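PDB 4FBL: LipS lipolytic enzyme from Unidentified, which probably hydrolyses ester bonds of lipids, acting as a thermostable lipase of the alpha/beta hydrolase fold. Local coordinates for residues 56-61 with 84-89; 63-68 with 188-193; 146-151 with 217-222. All blocks are in the same frame, centred on the assembly; numbering follows the deposited sequence.

How the interactions relate
The strand 52-57 ends in 56-61, and interaction 1 brings that end together with 84-89, closing a loop through helix 68-76 and strand 80-83. Residues 63-68 lie inside this loop but pair with 188-193, so interaction 2 closes the long stretch from 68 to 188 and crosses interaction 1. The two also touch, Thr61 and Gly88 both bonding to Tyr192, and both border the spermidine. In series after interaction 1, interaction 3 closes the stretch from 151 to 217 within the same central sheet; the centres of interactions 1 and 3 lie about 20 Å apart. It also crosses interaction 2. Interactions 1 and 2 tie the loops around the pocket, while interaction 3 separately pairs strands 147-151 and 221-226.

Interaction 1. Residues 56-61 with 84-89; sequences VSHGFT and PRLTGH. With SPD (spermidine), chain I.
Leu86 N points almost straight at NE2 of His58, giving a 3.0 Å hydrogen bond with an N-H...N angle of 176°, although the donor sits 23° out of the ring plane. ND1 is the donor on the other side of the imidazole: it bonds to Gly59 O at 2.9 Å, in the ring plane and on a lone pair of that carbonyl, so the two bonds fix the ring's rotation. Leu86 CD1 lies over the ring off-centre, 4.2 Å from the centroid, as a CH-pi contact. The His89 ring approaches obliquely, its plane turned 54° from that of His58. One water bridges Val56 O, His58 N and Pro84 O. In this alpha/beta hydrolase the His-Gly-Phe loop follows a central strand, and as in related lipases it probably helps form the oxyanion hole; Phe60 O also takes a weak bond from spermidine N6. Replacing His58 with an alanine is likely to leave Leu86 N and Gly59 O without their mates and to open a gap beside Leu86 CD1. The type II turn from Leu86 to His89 presents the second imidazole, whose ND1 bonds to Gly62 O, while Arg85 NH1 holds His89 O at 2.9 Å.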
ATOM      1  N   VAL C  56      10.179  18.805   9.025  1.00 16.30           N
ATOM      2  CA  VAL C  56       9.289  19.281   7.981  1.00 14.72           C
ATOM      3  C   VAL C  56       9.469  18.499   6.712  1.00 16.67           C
ATOM      4  O   VAL C  56      10.555  18.530   6.149  1.00 16.17           O
ATOM      5  CB  VAL C  56       9.531  20.797   7.655  1.00 15.15           C
ATOM      6  CG1 VAL C  56       8.444  21.275   6.686  1.00 13.62           C
ATOM      7  CG2 VAL C  56       9.536  21.622   8.972  1.00 14.67           C
ATOM      8  N   SER C  57       8.414  17.808   6.236  1.00 16.68           N
ATOM      9  CA  SER C  57       8.631  16.893   5.106  1.00 15.90           C
ATOM     10  C   SER C  57       7.874  17.333   3.842  1.00 15.68           C
ATOM     11  O   SER C  57       6.653  17.512   3.897  1.00 17.77           O
ATOM     12  CB  SER C  57       8.109  15.473   5.478  1.00 15.63           C
ATOM     13  OG  SER C  57       8.365  14.644   4.334  1.00 19.41           O
ATOM     14  N   HIS C  58       8.533  17.488   2.713  1.00 17.48           N
ATOM     15  CA  HIS C  58       7.799  17.732   1.450  1.00 18.15           C
ATOM     16  C   HIS C  58       7.187  16.388   0.864  1.00 18.28           C
ATOM     17  O   HIS C  58       7.291  15.324   1.491  1.00 17.79           O
ATOM     18  CB  HIS C  58       8.737  18.420   0.405  1.00 17.20           C
ATOM     19  CG  HIS C  58       9.852  17.537  -0.108  1.00 15.91           C
ATOM     20  ND1 HIS C  58       9.636  16.563  -1.048  1.00 13.34           N
ATOM     21  CD2 HIS C  58      11.172  17.450   0.210  1.00 16.23           C
ATOM     22  CE1 HIS C  58      10.782  15.929  -1.311  1.00 14.77           C
ATOM     23  NE2 HIS C  58      11.720  16.428  -0.533  1.00 19.67           N
ATOM     24  N   GLY C  59       6.552  16.457  -0.319  1.00 18.37           N
ATOM     25  CA  GLY C  59       5.866  15.275  -0.851  1.00 17.78           C
ATOM     26  C   GLY C  59       6.471  14.773  -2.161  1.00 19.65           C
ATOM     27  O   GLY C  59       7.584  15.176  -2.542  1.00 18.39           O
ATOM     28  N   PHE C  60       5.717  13.848  -2.790  1.00 19.91           N
ATOM     29  CA  PHE C  60       6.156  12.984  -3.930  1.00 19.18           C
ATOM     30  C   PHE C  60       6.282  13.872  -5.186  1.00 17.95           C
ATOM     31  O   PHE C  60       5.316  14.505  -5.548  1.00 20.51           O
ATOM     32  CB  PHE C  60       4.996  11.984  -4.115  1.00 19.62           C
ATOM     33  CG  PHE C  60       5.208  10.968  -5.169  1.00 20.67           C
ATOM     34  CD1 PHE C  60       6.031   9.854  -4.930  1.00 21.95           C
ATOM     35  CD2 PHE C  60       4.464  11.068  -6.369  1.00 17.72           C
ATOM     36  CE1 PHE C  60       6.144   8.810  -5.922  1.00 25.41           C
ATOM     37  CE2 PHE C  60       4.596  10.077  -7.403  1.00 18.03           C
ATOM     38  CZ  PHE C  60       5.436   8.970  -7.195  1.00 19.40           C
ATOM     39  N   THR C  61       7.420  13.799  -5.855  1.00 18.19           N
ATOM     40  CA  THR C  61       7.898  14.661  -6.971  1.00 21.01           C
ATOM     41  C   THR C  61       8.126  16.123  -6.581  1.00 21.54           C
ATOM     42  O   THR C  61       8.568  16.922  -7.421  1.00 22.27           O
ATOM     43  CB  THR C  61       7.017  14.754  -8.282  1.00 20.23           C
ATOM     44  OG1 THR C  61       5.899  15.578  -8.000  1.00 21.09           O
ATOM     45  CG2 THR C  61       6.662  13.378  -8.867  1.00 20.32           C
ATOM     46  N   PRO C  84      14.198  17.948   5.265  1.00 17.71           N
ATOM     47  CA  PRO C  84      15.076  17.142   4.385  1.00 17.87           C
ATOM     48  C   PRO C  84      14.679  17.151   2.926  1.00 17.38           C
ATOM     49  O   PRO C  84      13.503  17.312   2.607  1.00 18.37           O
ATOM     50  CB  PRO C  84      14.879  15.678   4.907  1.00 18.88           C
ATOM     51  CG  PRO C  84      13.518  15.722   5.630  1.00 20.39           C
ATOM     52  CD  PRO C  84      13.442  17.136   6.226  1.00 16.88           C
ATOM     53  N   ARG C  85      15.649  16.811   2.078  1.00 18.44           N
ATOM     54  CA  ARG C  85      15.408  16.632   0.658  1.00 19.71           C
ATOM     55  C   ARG C  85      15.233  15.091   0.523  1.00 20.10           C
ATOM     56  O   ARG C  85      16.184  14.335   0.741  1.00 17.90           O
ATOM     57  CB  ARG C  85      16.611  17.110  -0.189  1.00 19.79           C
ATOM     58  CG  ARG C  85      16.300  17.030  -1.705  1.00 21.96           C
ATOM     59  CD  ARG C  85      17.550  17.540  -2.553  1.00 20.18           C
ATOM     60  NE  ARG C  85      18.768  16.839  -2.139  1.00 25.57           N
ATOM     61  CZ  ARG C  85      19.116  15.622  -2.528  1.00 26.41           C
ATOM     62  NH1 ARG C  85      18.321  14.854  -3.291  1.00 27.54           N
ATOM     63  NH2 ARG C  85      20.266  15.175  -2.124  1.00 27.45           N
ATOM     64  N   LEU C  86      14.032  14.631   0.159  1.00 18.38           N
ATOM     65  CA  LEU C  86      13.895  13.131   0.050  1.00 18.74           C
ATOM     66  C   LEU C  86      14.786  12.546  -1.045  1.00 19.39           C
ATOM     67  O   LEU C  86      15.094  13.216  -2.028  1.00 20.19           O
ATOM     68  CB  LEU C  86      12.460  12.719  -0.181  1.00 17.48           C
ATOM     69  CG  LEU C  86      11.563  13.189   0.954  1.00 20.18           C
ATOM     70  CD1 LEU C  86      10.041  12.860   0.691  1.00 19.77           C
ATOM     71  CD2 LEU C  86      12.057  12.690   2.366  1.00 18.51           C
ATOM     72  N   THR C  87      15.231  11.305  -0.862  1.00 19.92           N
ATOM     73  CA  THR C  87      16.008  10.585  -1.859  1.00 19.88           C
ATOM     74  C   THR C  87      15.384  10.679  -3.263  1.00 20.19           C
ATOM     75  O   THR C  87      14.168  10.478  -3.432  1.00 19.41           O
ATOM     76  CB  THR C  87      16.091   9.077  -1.435  1.00 21.66           C
ATOM     77  OG1 THR C  87      16.565   9.031  -0.060  1.00 20.63           O
ATOM     78  CG2 THR C  87      17.049   8.229  -2.433  1.00 17.13           C
ATOM     79  N   GLY C  88      16.208  10.954  -4.282  1.00 20.51           N
ATOM     80  CA  GLY C  88      15.676  11.015  -5.620  1.00 19.52           C
ATOM     81  C   GLY C  88      14.918  12.255  -5.986  1.00 21.10           C
ATOM     82  O   GLY C  88      14.460  12.374  -7.154  1.00 20.19           O
ATOM     83  N   HIS C  89      14.728  13.186  -5.007  1.00 20.28           N
ATOM     84  CA  HIS C  89      13.982  14.448  -5.261  1.00 19.65           C
ATOM     85  C   HIS C  89      14.916  15.689  -5.399  1.00 21.35           C
ATOM     86  O   HIS C  89      16.065  15.725  -4.805  1.00 22.54           O
ATOM     87  CB  HIS C  89      12.900  14.736  -4.200  1.00 18.55           C
ATOM     88  CG  HIS C  89      11.855  13.693  -4.136  1.00 19.43           C
ATOM     89  ND1 HIS C  89      10.546  13.923  -4.493  1.00 23.04           N
ATOM     90  CD2 HIS C  89      11.946  12.375  -3.863  1.00 14.20           C
ATOM     91  CE1 HIS C  89       9.858  12.801  -4.385  1.00 16.73           C
ATOM     92  NE2 HIS C  89      10.673  11.863  -3.978  1.00 19.12           N
TER
HETATM   93  N1  SPD I 301      -0.725  20.137  -7.006  1.00 32.74           N
HETATM   94  C2  SPD I 301       0.645  19.787  -7.067  1.00 30.44           C
HETATM   95  C3  SPD I 301       1.052  18.920  -5.820  1.00 38.12           C
HETATM   96  C4  SPD I 301       2.531  19.113  -5.529  1.00 39.07           C
HETATM   97  C5  SPD I 301       3.414  18.094  -6.261  1.00 45.52           C
HETATM   98  N6  SPD I 301       4.495  17.768  -5.345  1.00 49.21           N
HETATM   99  C7  SPD I 301       4.542  18.363  -4.035  1.00 45.92           C
HETATM  100  C8  SPD I 301       3.592  17.726  -3.003  1.00 48.65           C
HETATM  101  C9  SPD I 301       2.587  16.693  -3.533  1.00 45.43           C
HETATM  102  N10 SPD I 301       1.263  17.024  -3.036  1.00 41.07           N
HETATM  103  O   HOH W   1      11.121  18.273   3.299  1.00 20.69           O

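Interaction 2. Residues 63-68 with 188-193; sequences SPQSMR and KELAYP. With SPD (spermidine), chain I.
Ser63 OG makes two bonds: it donates to Leu190 O at 3.1 Å and accepts from Gln65 N at 3.2 Å. The second bond, to the amide two residues on, makes an ST turn at the entrance to helix 68-76, in the loop that follows the central strand 52-57 of the alpha/beta hydrolase fold. The first carries the turn across to 188-193, in the stretch between strands 147-151 and 221-226, consistent with the cap region of such enzymes; Glu189 in it is one of the residues that line the spermidine pocket. Ser63 can do both because its hydroxyl stands between the backbone N and the carbonyl carbon (chi1 75°), facing Leu190 while still close to its own turn. The Leu190 carbonyl receives the hydroxyl at a C=O...O angle of 149°, with the donor tilted 17° from the carbonyl plane. Behind the turn the chain begins to coil, with Ser66 N bonded to Ser63 O at 3.1 Å and Met67 N to Pro64 O at 2.8 Å.

The side chains of Gln65 and Leu190 cross obliquely, and Gln65 CB lies 3.9 Å from Leu190 CB. Glu189 reaches inward with CG anti to the backbone N (chi1 178°) and the rest of the chain extended, which takes the carboxylate past Ser66 into the spermidine pocket. There its fit against the ligand is modelled too tightly to be trusted in detail, but OE1 is also bonded to Ser180 N, a second pocket residue that helps place it. On the other carboxylate oxygen, Glu189 OE2 lies 3.7 Å from Ser66 CB.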
ATOM      1  N   SER C  63       9.776  19.028  -3.511  1.00 18.38           N
ATOM      2  CA  SER C  63      11.124  19.303  -2.973  1.00 17.75           C
ATOM      3  C   SER C  63      10.970  20.271  -1.776  1.00 16.01           C
ATOM      4  O   SER C  63       9.869  20.776  -1.572  1.00 17.38           O
ATOM      5  CB  SER C  63      12.018  20.029  -4.016  1.00 18.81           C
ATOM      6  OG  SER C  63      11.593  21.420  -4.097  1.00 20.42           O
ATOM      7  N   PRO C  64      12.048  20.495  -0.996  1.00 16.40           N
ATOM      8  CA  PRO C  64      11.869  21.433   0.162  1.00 18.59           C
ATOM      9  C   PRO C  64      11.352  22.816  -0.201  1.00 20.27           C
ATOM     10  O   PRO C  64      10.788  23.529   0.660  1.00 21.09           O
ATOM     11  CB  PRO C  64      13.267  21.622   0.668  1.00 17.06           C
ATOM     12  CG  PRO C  64      13.965  20.230   0.351  1.00 17.42           C
ATOM     13  CD  PRO C  64      13.414  19.958  -1.056  1.00 14.13           C
ATOM     14  N   GLN C  65      11.485  23.224  -1.472  1.00 22.31           N
ATOM     15  CA  GLN C  65      11.011  24.553  -1.786  1.00 22.43           C
ATOM     16  C   GLN C  65       9.552  24.715  -1.474  1.00 21.93           C
ATOM     17  O   GLN C  65       9.090  25.830  -1.151  1.00 20.76           O
ATOM     18  CB  GLN C  65      11.308  24.956  -3.247  1.00 26.09           C
ATOM     19  CG  GLN C  65      10.168  24.733  -4.168  1.00 30.92           C
ATOM     20  CD  GLN C  65       9.269  25.884  -4.301  1.00 31.05           C
ATOM     21  OE1 GLN C  65       9.639  27.023  -4.072  1.00 37.68           O
ATOM     22  NE2 GLN C  65       8.080  25.608  -4.694  1.00 28.63           N
ATOM     23  N   SER C  66       8.749  23.640  -1.556  1.00 19.59           N
ATOM     24  CA  SER C  66       7.327  23.899  -1.335  1.00 17.52           C
ATOM     25  C   SER C  66       7.054  24.112   0.159  1.00 18.61           C
ATOM     26  O   SER C  66       5.936  24.601   0.504  1.00 20.23           O
ATOM     27  CB  SER C  66       6.396  22.807  -1.847  1.00 18.49           C
ATOM     28  OG  SER C  66       6.778  21.568  -1.328  1.00 17.69           O
ATOM     29  N   MET C  67       8.024  23.726   1.007  1.00 19.16           N
ATOM     30  CA  MET C  67       7.880  23.791   2.473  1.00 20.43           C
ATOM     31  C   MET C  67       8.732  24.979   3.052  1.00 23.08           C
ATOM     32  O   MET C  67       8.750  25.194   4.275  1.00 20.43           O
ATOM     33  CB  MET C  67       8.381  22.497   3.130  1.00 20.44           C
ATOM     34  CG  MET C  67       7.860  21.159   2.511  1.00 17.21           C
ATOM     35  SD  MET C  67       6.068  21.177   2.537  1.00 21.54           S
ATOM     36  CE  MET C  67       5.462  21.081   4.187  1.00 17.07           C
ATOM     37  N   ARG C  68       9.471  25.707   2.195  1.00 25.25           N
ATOM     38  CA  ARG C  68      10.445  26.716   2.654  1.00 25.14           C
ATOM     39  C   ARG C  68       9.835  27.874   3.497  1.00 25.54           C
ATOM     40  O   ARG C  68      10.324  28.182   4.593  1.00 25.92           O
ATOM     41  CB  ARG C  68      11.244  27.246   1.447  1.00 26.46           C
ATOM     42  CG  ARG C  68      12.626  27.830   1.857  1.00 33.14           C
ATOM     43  CD  ARG C  68      13.610  28.044   0.654  1.00 37.82           C
ATOM     44  NE  ARG C  68      14.541  26.894   0.593  1.00 45.33           N
ATOM     45  CZ  ARG C  68      15.368  26.535   1.594  1.00 51.18           C
ATOM     46  NH1 ARG C  68      15.387  27.243   2.735  1.00 54.07           N
ATOM     47  NH2 ARG C  68      16.200  25.496   1.476  1.00 50.50           N
ATOM     48  N   LYS C 188       4.323  29.646  -8.378  1.00 36.22           N
ATOM     49  CA  LYS C 188       4.976  28.459  -8.909  1.00 36.99           C
ATOM     50  C   LYS C 188       5.594  27.518  -7.867  1.00 34.50           C
ATOM     51  O   LYS C 188       6.129  27.956  -6.866  1.00 32.33           O
ATOM     52  CB  LYS C 188       5.925  28.828 -10.033  1.00 38.47           C
ATOM     53  CG  LYS C 188       5.137  29.160 -11.372  1.00 45.45           C
ATOM     54  CD  LYS C 188       5.484  28.261 -12.614  1.00 50.73           C
ATOM     55  CE  LYS C 188       5.367  26.704 -12.334  1.00 54.27           C
ATOM     56  NZ  LYS C 188       6.758  26.058 -12.305  1.00 53.64           N
ATOM     57  N   GLU C 189       5.504  26.213  -8.110  1.00 34.17           N
ATOM     58  CA  GLU C 189       6.127  25.223  -7.214  1.00 32.49           C
ATOM     59  C   GLU C 189       7.319  24.625  -7.877  1.00 31.59           C
ATOM     60  O   GLU C 189       7.269  24.333  -9.029  1.00 34.45           O
ATOM     61  CB  GLU C 189       5.149  24.095  -6.900  1.00 34.05           C
ATOM     62  CG  GLU C 189       5.785  23.013  -6.004  1.00 31.14           C
ATOM     63  CD  GLU C 189       4.891  21.748  -5.748  1.00 34.41           C
ATOM     64  OE1 GLU C 189       3.761  21.562  -6.329  1.00 32.11           O
ATOM     65  OE2 GLU C 189       5.363  20.938  -4.921  1.00 36.89           O
ATOM     66  N   LEU C 190       8.383  24.397  -7.164  1.00 29.63           N
ATOM     67  CA  LEU C 190       9.475  23.656  -7.688  1.00 29.28           C
ATOM     68  C   LEU C 190       9.246  22.119  -7.465  1.00 29.78           C
ATOM     69  O   LEU C 190       9.597  21.582  -6.410  1.00 30.62           O
ATOM     70  CB  LEU C 190      10.759  24.128  -6.996  1.00 28.69           C
ATOM     71  CG  LEU C 190      12.031  23.507  -7.500  1.00 31.43           C
ATOM     72  CD1 LEU C 190      12.067  23.667  -9.007  1.00 35.89           C
ATOM     73  CD2 LEU C 190      13.226  24.111  -6.871  1.00 33.91           C
ATOM     74  N   ALA C 191       8.735  21.441  -8.501  1.00 29.12           N
ATOM     75  CA  ALA C 191       8.466  19.998  -8.495  1.00 28.10           C
ATOM     76  C   ALA C 191       8.848  19.475  -9.877  1.00 27.92           C
ATOM     77  O   ALA C 191       8.951  20.234 -10.808  1.00 27.28           O
ATOM     78  CB  ALA C 191       7.028  19.810  -8.266  1.00 25.77           C
ATOM     79  N   TYR C 192       9.057  18.176 -10.040  1.00 27.51           N
ATOM     80  CA  TYR C 192       9.419  17.658 -11.386  1.00 25.30           C
ATOM     81  C   TYR C 192       8.221  17.892 -12.318  1.00 24.58           C
ATOM     82  O   TYR C 192       7.069  17.871 -11.886  1.00 25.02           O
ATOM     83  CB  TYR C 192       9.778  16.158 -11.340  1.00 23.11           C
ATOM     84  CG  TYR C 192      11.038  15.798 -10.606  1.00 24.85           C
ATOM     85  CD1 TYR C 192      12.245  16.459 -10.854  1.00 22.88           C
ATOM     86  CD2 TYR C 192      11.048  14.710  -9.671  1.00 24.13           C
ATOM     87  CE1 TYR C 192      13.440  16.059 -10.237  1.00 22.90           C
ATOM     88  CE2 TYR C 192      12.221  14.350  -9.004  1.00 22.93           C
ATOM     89  CZ  TYR C 192      13.421  14.999  -9.274  1.00 24.23           C
ATOM     90  OH  TYR C 192      14.597  14.599  -8.596  1.00 20.61           O
ATOM     91  N   PRO C 193       8.505  18.167 -13.611  1.00 25.83           N
ATOM     92  CA  PRO C 193       7.546  18.445 -14.635  1.00 26.46           C
ATOM     93  C   PRO C 193       6.822  17.143 -15.151  1.00 28.15           C
ATOM     94  O   PRO C 193       5.790  17.233 -15.882  1.00 26.66           O
ATOM     95  CB  PRO C 193       8.413  19.093 -15.741  1.00 27.75           C
ATOM     96  CG  PRO C 193       9.728  18.383 -15.638  1.00 25.88           C
ATOM     97  CD  PRO C 193       9.894  18.322 -14.094  1.00 24.09           C
TER
HETATM   98  N1  SPD I 301      -0.725  20.137  -7.006  1.00 32.74           N
HETATM   99  C2  SPD I 301       0.645  19.787  -7.067  1.00 30.44           C
HETATM  100  C3  SPD I 301       1.052  18.920  -5.820  1.00 38.12           C
HETATM  101  C4  SPD I 301       2.531  19.113  -5.529  1.00 39.07           C
HETATM  102  C5  SPD I 301       3.414  18.094  -6.261  1.00 45.52           C
HETATM  103  N6  SPD I 301       4.495  17.768  -5.345  1.00 49.21           N
HETATM  104  C7  SPD I 301       4.542  18.363  -4.035  1.00 45.92           C
HETATM  105  C8  SPD I 301       3.592  17.726  -3.003  1.00 48.65           C
HETATM  106  C9  SPD I 301       2.587  16.693  -3.533  1.00 45.43           C
HETATM  107  N10 SPD I 301       1.263  17.024  -3.036  1.00 41.07           N

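Interaction 3. Residues 146-151 with 217-222; sequences AGIMPI and VKCPAL
Ile148 and Ala221 form a single parallel bridge, and both backbone hydrogen bonds across it belong to the isoleucine. Ile148 N donates to Pro220 O at 3.0 Å, and Leu222 N returns a bond to Ile148 O at 2.9 Å, so Ile148 straddles Ala221 as expected between parallel strands.

Carbon donors extend the pairing. Gly147 CA lies 3.3 Å from Pro220 O, Ala221 CA sits equally near Ile148 O, and Met149 CA approaches Leu222 O at 3.0 Å. That last carbonyl is buried with no polar partner in the model: the next residue along the opposing strand is Pro150, which has no N-H to offer and turns its CD there instead.

The apolar contacts divide between the two faces of the sheet. On one, Ile148 fans out its branches: CG2 touches Cys219 SG at 3.9 Å, CD1 reaches Val217 CG1, and CG1 rests against Ala221 CB. With chi1 at 53°, CG1 is tucked over the backbone, and chi2 at 158° carries CD1 on to Val217. On the other face Met149 CG meets Leu222 CB at 4.1 Å, before the bent methionine chain leads away.

These two strands lie side by side in the central sheet of the alpha/beta hydrolase fold, with 121-127 flanking 147-151 and 249-254 flanking 221-226. Helix 129-140 packs on Ile148, Val217 and Cys219 through Ala138, while helix 267-279 covers Met149 with Ser274, Phe277 and Ile278.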
ATOM      1  N   ALA C 146       5.807  15.192  20.357  1.00 17.85           N
ATOM      2  CA  ALA C 146       4.823  15.988  21.192  1.00 18.54           C
ATOM      3  C   ALA C 146       3.567  16.441  20.368  1.00 17.44           C
ATOM      4  O   ALA C 146       2.538  16.837  20.923  1.00 20.92           O
ATOM      5  CB  ALA C 146       5.522  17.238  21.815  1.00 17.18           C
ATOM      6  N   GLY C 147       3.623  16.374  19.061  1.00 16.52           N
ATOM      7  CA  GLY C 147       2.506  16.831  18.241  1.00 14.77           C
ATOM      8  C   GLY C 147       2.805  16.680  16.755  1.00 16.11           C
ATOM      9  O   GLY C 147       3.975  16.644  16.340  1.00 15.13           O
ATOM     10  N   ILE C 148       1.758  16.559  15.928  1.00 15.20           N
ATOM     11  CA  ILE C 148       1.975  16.470  14.487  1.00 16.49           C
ATOM     12  C   ILE C 148       0.956  17.414  13.780  1.00 16.99           C
ATOM     13  O   ILE C 148      -0.135  17.650  14.312  1.00 15.58           O
ATOM     14  CB  ILE C 148       1.838  14.991  13.879  1.00 15.24           C
ATOM     15  CG1 ILE C 148       0.505  14.377  14.286  1.00 19.85           C
ATOM     16  CG2 ILE C 148       2.999  14.059  14.355  1.00 17.24           C
ATOM     17  CD1 ILE C 148      -0.065  13.186  13.373  1.00 17.62           C
ATOM     18  N   MET C 149       1.335  17.871  12.572  1.00 16.19           N
ATOM     19  CA  MET C 149       0.478  18.732  11.759  1.00 17.10           C
ATOM     20  C   MET C 149       0.506  18.205  10.297  1.00 17.98           C
ATOM     21  O   MET C 149       1.110  18.791   9.467  1.00 16.68           O
ATOM     22  CB  MET C 149       1.052  20.154  11.812  1.00 17.06           C
ATOM     23  CG  MET C 149       1.237  20.674  13.321  1.00 18.29           C
ATOM     24  SD  MET C 149       2.960  20.336  13.897  1.00 21.42           S
ATOM     25  CE  MET C 149       3.711  21.833  13.355  1.00 14.13           C
ATOM     26  N   PRO C 150      -0.150  17.075  10.012  1.00 17.25           N
ATOM     27  CA  PRO C 150      -0.221  16.677   8.600  1.00 17.59           C
ATOM     28  C   PRO C 150      -1.095  17.656   7.750  1.00 17.28           C
ATOM     29  O   PRO C 150      -2.190  18.086   8.128  1.00 17.66           O
ATOM     30  CB  PRO C 150      -0.796  15.268   8.682  1.00 16.71           C
ATOM     31  CG  PRO C 150      -1.717  15.294   9.953  1.00 16.25           C
ATOM     32  CD  PRO C 150      -1.044  16.295  10.886  1.00 17.57           C
ATOM     33  N   ILE C 151      -0.580  18.002   6.587  1.00 17.82           N
ATOM     34  CA  ILE C 151      -1.231  18.934   5.696  1.00 16.83           C
ATOM     35  C   ILE C 151      -1.587  18.207   4.390  1.00 18.15           C
ATOM     36  O   ILE C 151      -0.691  17.753   3.671  1.00 17.04           O
ATOM     37  CB  ILE C 151      -0.242  20.068   5.356  1.00 15.57           C
ATOM     38  CG1 ILE C 151       0.232  20.796   6.653  1.00 17.29           C
ATOM     39  CG2 ILE C 151      -0.943  21.112   4.486  1.00 17.97           C
ATOM     40  CD1 ILE C 151       1.393  21.838   6.414  1.00 17.64           C
ATOM     41  N   VAL C 217      -1.493   6.270  16.588  1.00 22.09           N
ATOM     42  CA  VAL C 217      -1.094   7.692  16.759  1.00 22.00           C
ATOM     43  C   VAL C 217      -1.816   8.244  17.980  1.00 23.88           C
ATOM     44  O   VAL C 217      -3.028   8.186  17.998  1.00 22.21           O
ATOM     45  CB  VAL C 217      -1.506   8.580  15.566  1.00 22.42           C
ATOM     46  CG1 VAL C 217      -1.140  10.023  15.858  1.00 21.17           C
ATOM     47  CG2 VAL C 217      -0.827   8.092  14.271  1.00 15.83           C
ATOM     48  N   LYS C 218      -1.060   8.736  18.971  1.00 23.66           N
ATOM     49  CA  LYS C 218      -1.606   9.161  20.267  1.00 26.92           C
ATOM     50  C   LYS C 218      -1.250  10.619  20.537  1.00 24.70           C
ATOM     51  O   LYS C 218      -1.841  11.193  21.389  1.00 24.27           O
ATOM     52  CB  LYS C 218      -0.984   8.346  21.475  1.00 27.89           C
ATOM     53  CG  LYS C 218      -1.509   6.877  21.696  1.00 35.91           C
ATOM     54  CD  LYS C 218      -2.964   6.752  22.394  1.00 44.44           C
ATOM     55  CE  LYS C 218      -3.527   5.276  22.453  1.00 46.01           C
ATOM     56  NZ  LYS C 218      -3.365   4.557  21.109  1.00 39.24           N
ATOM     57  N   CYS C 219      -0.213  11.182  19.918  1.00 23.86           N
ATOM     58  CA  CYS C 219       0.129  12.566  20.258  1.00 22.88           C
ATOM     59  C   CYS C 219      -0.941  13.556  19.777  1.00 22.89           C
ATOM     60  O   CYS C 219      -1.708  13.246  18.885  1.00 20.43           O
ATOM     61  CB  CYS C 219       1.496  12.968  19.668  1.00 23.88           C
ATOM     62  SG  CYS C 219       1.568  12.853  17.808  1.00 25.61           S
ATOM     63  N   PRO C 220      -0.952  14.789  20.328  1.00 21.78           N
ATOM     64  CA  PRO C 220      -1.780  15.884  19.785  1.00 22.19           C
ATOM     65  C   PRO C 220      -1.647  16.096  18.255  1.00 20.96           C
ATOM     66  O   PRO C 220      -0.574  15.945  17.701  1.00 20.45           O
ATOM     67  CB  PRO C 220      -1.316  17.116  20.579  1.00 22.12           C
ATOM     68  CG  PRO C 220      -0.857  16.575  21.853  1.00 21.95           C
ATOM     69  CD  PRO C 220      -0.221  15.203  21.531  1.00 22.92           C
ATOM     70  N   ALA C 221      -2.744  16.391  17.560  1.00 21.10           N
ATOM     71  CA  ALA C 221      -2.707  16.476  16.099  1.00 21.72           C
ATOM     72  C   ALA C 221      -3.508  17.706  15.647  1.00 22.44           C
ATOM     73  O   ALA C 221      -4.607  17.901  16.158  1.00 23.99           O
ATOM     74  CB  ALA C 221      -3.227  15.199  15.429  1.00 19.16           C
ATOM     75  N   LEU C 222      -2.902  18.503  14.730  1.00 21.04           N
ATOM     76  CA  LEU C 222      -3.559  19.522  13.968  1.00 20.52           C
ATOM     77  C   LEU C 222      -3.578  19.044  12.522  1.00 19.72           C
ATOM     78  O   LEU C 222      -2.547  19.063  11.818  1.00 19.18           O
ATOM     79  CB  LEU C 222      -2.829  20.877  14.115  1.00 20.68           C
ATOM     80  CG  LEU C 222      -3.358  22.074  13.321  1.00 21.49           C
ATOM     81  CD1 LEU C 222      -4.878  22.400  13.581  1.00 22.04           C
ATOM     82  CD2 LEU C 222      -2.479  23.326  13.535  1.00 15.51           C
TER